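Protein Dok-7 (Mus musculus, PDB 3ML4) activates the muscle receptor kinase MuSK as a dimeric adaptor, driving its autophosphorylation in neuromuscular synapse formation, and binds phosphoinositides through its PH domain. Local coordinates at residues Ala83-Met92 / Val143-Val152. Residues are numbered along the deposited sequence; the frame is centred on the assembly and turned at random.
Sequences AIICLSQAVM and VLARDIPPTV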
ATOM      1  N   ALA B  83      -9.980  18.836  -2.762  1.00 28.56           N
ATOM      2  CA  ALA B  83     -10.224  17.917  -3.848  1.00 28.41           C
ATOM      3  C   ALA B  83      -9.417  16.650  -3.625  1.00 28.54           C
ATOM      4  O   ALA B  83      -8.198  16.704  -3.439  1.00 28.40           O
ATOM      5  CB  ALA B  83      -9.853  18.560  -5.170  1.00 28.35           C
ATOM      6  N   ILE B  84     -10.114  15.518  -3.603  1.00 28.78           N
ATOM      7  CA  ILE B  84      -9.483  14.213  -3.737  1.00 29.09           C
ATOM      8  C   ILE B  84      -9.578  13.865  -5.213  1.00 29.42           C
ATOM      9  O   ILE B  84     -10.659  13.574  -5.732  1.00 29.37           O
ATOM     10  CB  ILE B  84     -10.153  13.138  -2.838  1.00 29.11           C
ATOM     11  CG1 ILE B  84      -9.804  13.399  -1.372  1.00 29.27           C
ATOM     12  CG2 ILE B  84      -9.700  11.727  -3.220  1.00 28.61           C
ATOM     13  CD1 ILE B  84     -10.797  12.824  -0.385  1.00 31.16           C
ATOM     14  N   ILE B  85      -8.439  13.945  -5.888  1.00 30.18           N
ATOM     15  CA  ILE B  85      -8.368  13.718  -7.326  1.00 31.04           C
ATOM     16  C   ILE B  85      -8.157  12.239  -7.617  1.00 31.88           C
ATOM     17  O   ILE B  85      -7.253  11.610  -7.067  1.00 31.80           O
ATOM     18  CB  ILE B  85      -7.248  14.550  -7.982  1.00 30.97           C
ATOM     19  CG1 ILE B  85      -7.391  16.025  -7.601  1.00 30.33           C
ATOM     20  CG2 ILE B  85      -7.270  14.376  -9.515  1.00 31.24           C
ATOM     21  CD1 ILE B  85      -6.110  16.803  -7.674  1.00 29.59           C
ATOM     22  N   CYS B  86      -9.009  11.694  -8.478  1.00 32.87           N
ATOM     23  CA  CYS B  86      -8.935  10.297  -8.855  1.00 34.05           C
ATOM     24  C   CYS B  86      -8.880  10.171 -10.368  1.00 34.68           C
ATOM     25  O   CYS B  86      -9.264  11.099 -11.086  1.00 34.58           O
ATOM     26  CB  CYS B  86     -10.144   9.541  -8.308  1.00 33.92           C
ATOM     27  SG  CYS B  86     -10.356   9.708  -6.526  1.00 35.47           S
ATOM     28  N   LEU B  87      -8.406   9.023 -10.852  1.00 35.46           N
ATOM     29  CA  LEU B  87      -8.383   8.757 -12.292  1.00 36.26           C
ATOM     30  C   LEU B  87      -9.771   8.912 -12.905  1.00 36.53           C
ATOM     31  O   LEU B  87      -9.914   9.496 -13.981  1.00 36.58           O
ATOM     32  CB  LEU B  87      -7.796   7.376 -12.595  1.00 36.37           C
ATOM     33  CG  LEU B  87      -6.305   7.213 -12.277  1.00 36.98           C
ATOM     34  CD1 LEU B  87      -5.899   5.741 -12.281  1.00 37.41           C
ATOM     35  CD2 LEU B  87      -5.442   8.032 -13.240  1.00 37.27           C
ATOM     36  N   SER B  88     -10.785   8.416 -12.196  1.00 37.01           N
ATOM     37  CA  SER B  88     -12.178   8.519 -12.634  1.00 37.47           C
ATOM     38  C   SER B  88     -12.780   9.892 -12.347  1.00 37.76           C
ATOM     39  O   SER B  88     -13.109  10.637 -13.272  1.00 37.84           O
ATOM     40  CB  SER B  88     -13.033   7.416 -11.997  1.00 37.49           C
ATOM     41  OG  SER B  88     -12.784   7.293 -10.603  1.00 37.56           O
ATOM     42  N   GLN B  89     -12.903  10.225 -11.064  1.00 38.31           N
ATOM     43  CA  GLN B  89     -13.630  11.425 -10.637  1.00 38.75           C
ATOM     44  C   GLN B  89     -12.887  12.208  -9.566  1.00 38.61           C
ATOM     45  O   GLN B  89     -11.966  11.692  -8.938  1.00 38.85           O
ATOM     46  CB  GLN B  89     -15.021  11.043 -10.108  1.00 38.97           C
ATOM     47  CG  GLN B  89     -15.050  10.509  -8.655  1.00 39.91           C
ATOM     48  CD  GLN B  89     -14.877   8.995  -8.540  1.00 40.87           C
ATOM     49  OE1 GLN B  89     -14.352   8.490  -7.540  1.00 41.06           O
ATOM     50  NE2 GLN B  89     -15.334   8.266  -9.553  1.00 40.92           N
ATOM     51  N   ALA B  90     -13.300  13.454  -9.361  1.00 38.47           N
ATOM     52  CA  ALA B  90     -12.827  14.252  -8.235  1.00 38.08           C
ATOM     53  C   ALA B  90     -13.908  14.292  -7.163  1.00 37.97           C
ATOM     54  O   ALA B  90     -15.095  14.432  -7.471  1.00 37.89           O
ATOM     55  CB  ALA B  90     -12.481  15.650  -8.689  1.00 38.02           C
ATOM     56  N   VAL B  91     -13.495  14.157  -5.906  1.00 37.80           N
ATOM     57  CA  VAL B  91     -14.416  14.250  -4.776  1.00 37.53           C
ATOM     58  C   VAL B  91     -14.163  15.558  -4.045  1.00 37.52           C
ATOM     59  O   VAL B  91     -13.063  15.781  -3.542  1.00 37.64           O
ATOM     60  CB  VAL B  91     -14.261  13.051  -3.806  1.00 37.52           C
ATOM     61  CG1 VAL B  91     -15.109  13.251  -2.553  1.00 37.20           C
ATOM     62  CG2 VAL B  91     -14.633  11.752  -4.504  1.00 37.07           C
HETATM   63  N   MSE B  92     -15.177  16.419  -3.996  1.00 37.58           N
HETATM   64  CA  MSE B  92     -15.040  17.747  -3.387  1.00 37.70           C
HETATM   65  C   MSE B  92     -15.556  17.782  -1.955  1.00 37.42           C
HETATM   66  O   MSE B  92     -16.721  17.485  -1.699  1.00 37.36           O
HETATM   67  CB  MSE B  92     -15.739  18.822  -4.230  1.00 38.00           C
HETATM   68  CG  MSE B  92     -15.278  18.908  -5.690  1.00 39.10           C
HETATM   69 SE   MSE B  92     -13.341  19.123  -5.927  1.00 43.36          SE
HETATM   70  CE  MSE B  92     -13.086  20.876  -5.094  1.00 41.52           C
ATOM     71  N   VAL B 143       0.742  12.386 -12.378  1.00 25.78           N
ATOM     72  CA  VAL B 143      -0.481  12.887 -12.970  1.00 25.56           C
ATOM     73  C   VAL B 143      -0.393  14.399 -13.164  1.00 25.57           C
ATOM     74  O   VAL B 143       0.213  15.107 -12.359  1.00 25.47           O
ATOM     75  CB  VAL B 143      -1.709  12.469 -12.103  1.00 25.42           C
ATOM     76  CG1 VAL B 143      -2.795  13.534 -12.058  1.00 24.82           C
ATOM     77  CG2 VAL B 143      -2.266  11.151 -12.592  1.00 25.48           C
ATOM     78  N   LEU B 144      -0.976  14.877 -14.254  1.00 25.79           N
ATOM     79  CA  LEU B 144      -1.227  16.300 -14.428  1.00 26.30           C
ATOM     80  C   LEU B 144      -2.720  16.558 -14.291  1.00 26.34           C
ATOM     81  O   LEU B 144      -3.529  15.778 -14.787  1.00 26.38           O
ATOM     82  CB  LEU B 144      -0.693  16.796 -15.781  1.00 26.12           C
ATOM     83  CG  LEU B 144       0.713  17.407 -15.753  1.00 26.36           C
ATOM     84  CD1 LEU B 144       1.302  17.529 -17.151  1.00 27.75           C
ATOM     85  CD2 LEU B 144       0.717  18.768 -15.059  1.00 25.87           C
ATOM     86  N   ALA B 145      -3.081  17.641 -13.611  1.00 26.69           N
ATOM     87  CA  ALA B 145      -4.492  17.938 -13.345  1.00 27.15           C
ATOM     88  C   ALA B 145      -4.852  19.397 -13.591  1.00 27.43           C
ATOM     89  O   ALA B 145      -4.064  20.299 -13.309  1.00 27.52           O
ATOM     90  CB  ALA B 145      -4.876  17.516 -11.925  1.00 26.93           C
ATOM     91  N   ARG B 146      -6.061  19.603 -14.107  1.00 28.04           N
ATOM     92  CA  ARG B 146      -6.549  20.913 -14.531  1.00 28.56           C
ATOM     93  C   ARG B 146      -7.975  21.148 -14.090  1.00 28.62           C
ATOM     94  O   ARG B 146      -8.735  20.200 -13.864  1.00 28.30           O
ATOM     95  CB  ARG B 146      -6.565  20.998 -16.053  1.00 28.77           C
ATOM     96  CG  ARG B 146      -5.399  21.690 -16.674  1.00 30.20           C
ATOM     97  CD  ARG B 146      -5.631  21.821 -18.169  1.00 31.97           C
ATOM     98  NE  ARG B 146      -6.468  22.973 -18.484  1.00 33.54           N
ATOM     99  CZ  ARG B 146      -6.000  24.186 -18.751  1.00 34.11           C
ATOM    100  NH1 ARG B 146      -4.691  24.415 -18.744  1.00 34.93           N
ATOM    101  NH2 ARG B 146      -6.841  25.171 -19.024  1.00 34.01           N
ATOM    102  N   ASP B 147      -8.330  22.431 -14.030  1.00 28.82           N
ATOM    103  CA  ASP B 147      -9.704  22.899 -13.830  1.00 29.20           C
ATOM    104  C   ASP B 147     -10.259  22.632 -12.432  1.00 29.44           C
ATOM    105  O   ASP B 147      -9.616  22.006 -11.585  1.00 29.60           O
ATOM    106  CB  ASP B 147     -10.673  22.336 -14.893  1.00 29.10           C
ATOM    107  CG  ASP B 147     -10.103  22.369 -16.306  1.00 29.24           C
ATOM    108  OD1 ASP B 147      -9.193  23.180 -16.582  1.00 30.11           O
ATOM    109  OD2 ASP B 147     -10.576  21.575 -17.149  1.00 29.59           O
ATOM    110  N   ILE B 148     -11.455  23.159 -12.203  1.00 29.73           N
ATOM    111  CA  ILE B 148     -12.235  22.850 -11.027  1.00 29.96           C
ATOM    112  C   ILE B 148     -13.586  22.394 -11.559  1.00 30.11           C
ATOM    113  O   ILE B 148     -14.195  23.110 -12.351  1.00 30.17           O
ATOM    114  CB  ILE B 148     -12.377  24.070 -10.092  1.00 29.89           C
ATOM    115  CG1 ILE B 148     -10.996  24.531  -9.607  1.00 29.75           C
ATOM    116  CG2 ILE B 148     -13.266  23.724  -8.903  1.00 29.72           C
ATOM    117  CD1 ILE B 148     -10.914  26.002  -9.214  1.00 29.33           C
ATOM    118  N   PRO B 149     -14.028  21.176 -11.183  1.00 30.33           N
ATOM    119  CA  PRO B 149     -13.280  20.221 -10.350  1.00 30.60           C
ATOM    120  C   PRO B 149     -12.154  19.557 -11.150  1.00 30.65           C
ATOM    121  O   PRO B 149     -12.338  19.278 -12.331  1.00 30.59           O
ATOM    122  CB  PRO B 149     -14.346  19.193  -9.941  1.00 30.57           C
ATOM    123  CG  PRO B 149     -15.360  19.237 -11.031  1.00 30.60           C
ATOM    124  CD  PRO B 149     -15.342  20.644 -11.597  1.00 30.29           C
ATOM    125  N   PRO B 150     -10.989  19.317 -10.515  1.00 30.95           N
ATOM    126  CA  PRO B 150      -9.822  18.806 -11.242  1.00 31.27           C
ATOM    127  C   PRO B 150     -10.086  17.508 -12.002  1.00 31.63           C
ATOM    128  O   PRO B 150     -10.696  16.584 -11.464  1.00 31.51           O
ATOM    129  CB  PRO B 150      -8.787  18.576 -10.136  1.00 31.14           C
ATOM    130  CG  PRO B 150      -9.200  19.475  -9.043  1.00 30.91           C
ATOM    131  CD  PRO B 150     -10.694  19.508  -9.084  1.00 30.89           C
ATOM    132  N   THR B 151      -9.643  17.470 -13.256  1.00 32.28           N
ATOM    133  CA  THR B 151      -9.690  16.257 -14.071  1.00 33.04           C
ATOM    134  C   THR B 151      -8.286  15.895 -14.542  1.00 33.32           C
ATOM    135  O   THR B 151      -7.464  16.773 -14.790  1.00 33.36           O
ATOM    136  CB  THR B 151     -10.622  16.403 -15.299  1.00 32.91           C
ATOM    137  OG1 THR B 151     -10.187  17.502 -16.107  1.00 33.59           O
ATOM    138  CG2 THR B 151     -12.064  16.633 -14.868  1.00 32.86           C
ATOM    139  N   VAL B 152      -8.029  14.597 -14.662  1.00 34.08           N
ATOM    140  CA  VAL B 152      -6.718  14.078 -15.049  1.00 34.64           C
ATOM    141  C   VAL B 152      -6.539  14.172 -16.561  1.00 35.45           C
ATOM    142  O   VAL B 152      -7.325  13.602 -17.318  1.00 35.61           O
ATOM    143  CB  VAL B 152      -6.529  12.614 -14.555  1.00 34.47           C
ATOM    144  CG1 VAL B 152      -5.290  11.955 -15.180  1.00 34.32           C
ATOM    145  CG2 VAL B 152      -6.448  12.578 -13.038  1.00 33.90           C
TER
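Ile85 reaches across to Pro150, and its side chain crosses that of Pro150 at about a right angle. At CB the isoleucine forks. The CG2 methyl, anti to the backbone N, approaches CG2 of Val152 at 4.0 Å. The other branch, with CG1 beside the backbone N (chi1 -53°), brings Ile85 CG1 to 3.9 Å from Pro150 CB; farther out, Ile85 CD1 remains 4.0 Å from that same CB and comes loosely up to the methyl of Ala145, while His136 of the next strand also touches the side chain. A branched residue suits this place because its two arms meet two different partners, and an alanine here would probably open a gap between strand 81-86 and the PTB hairpin at Pro150 and Val152. Two β-hairpins meet here: strands 81-86 and 90-94 form the last hairpin of the PH-domain sheet, with 90-94 at its edge, whereas 141-146 and 151-157 belong to the PTB domain, so the contact is part of the interface between these two domains. Pro150 is also flanked by Ala83, whose CB stands 4.0 Å from Pro150 CG; so small a side chain lets the ring come close to the strand. Ala90 likewise admits the backbone, its CB lying 3.4 Å from Pro150 O. The selenomethionine Met92, bent at chi2 and chi3, places SE 4.1 Å from both Pro149 CB and Pro150 CD, a flexible chain fitted against two rigid rings. Toward the hairpin end of the PH strands, Leu87 CD2 loosely approaches Val152 CG1 at 4.4 Å.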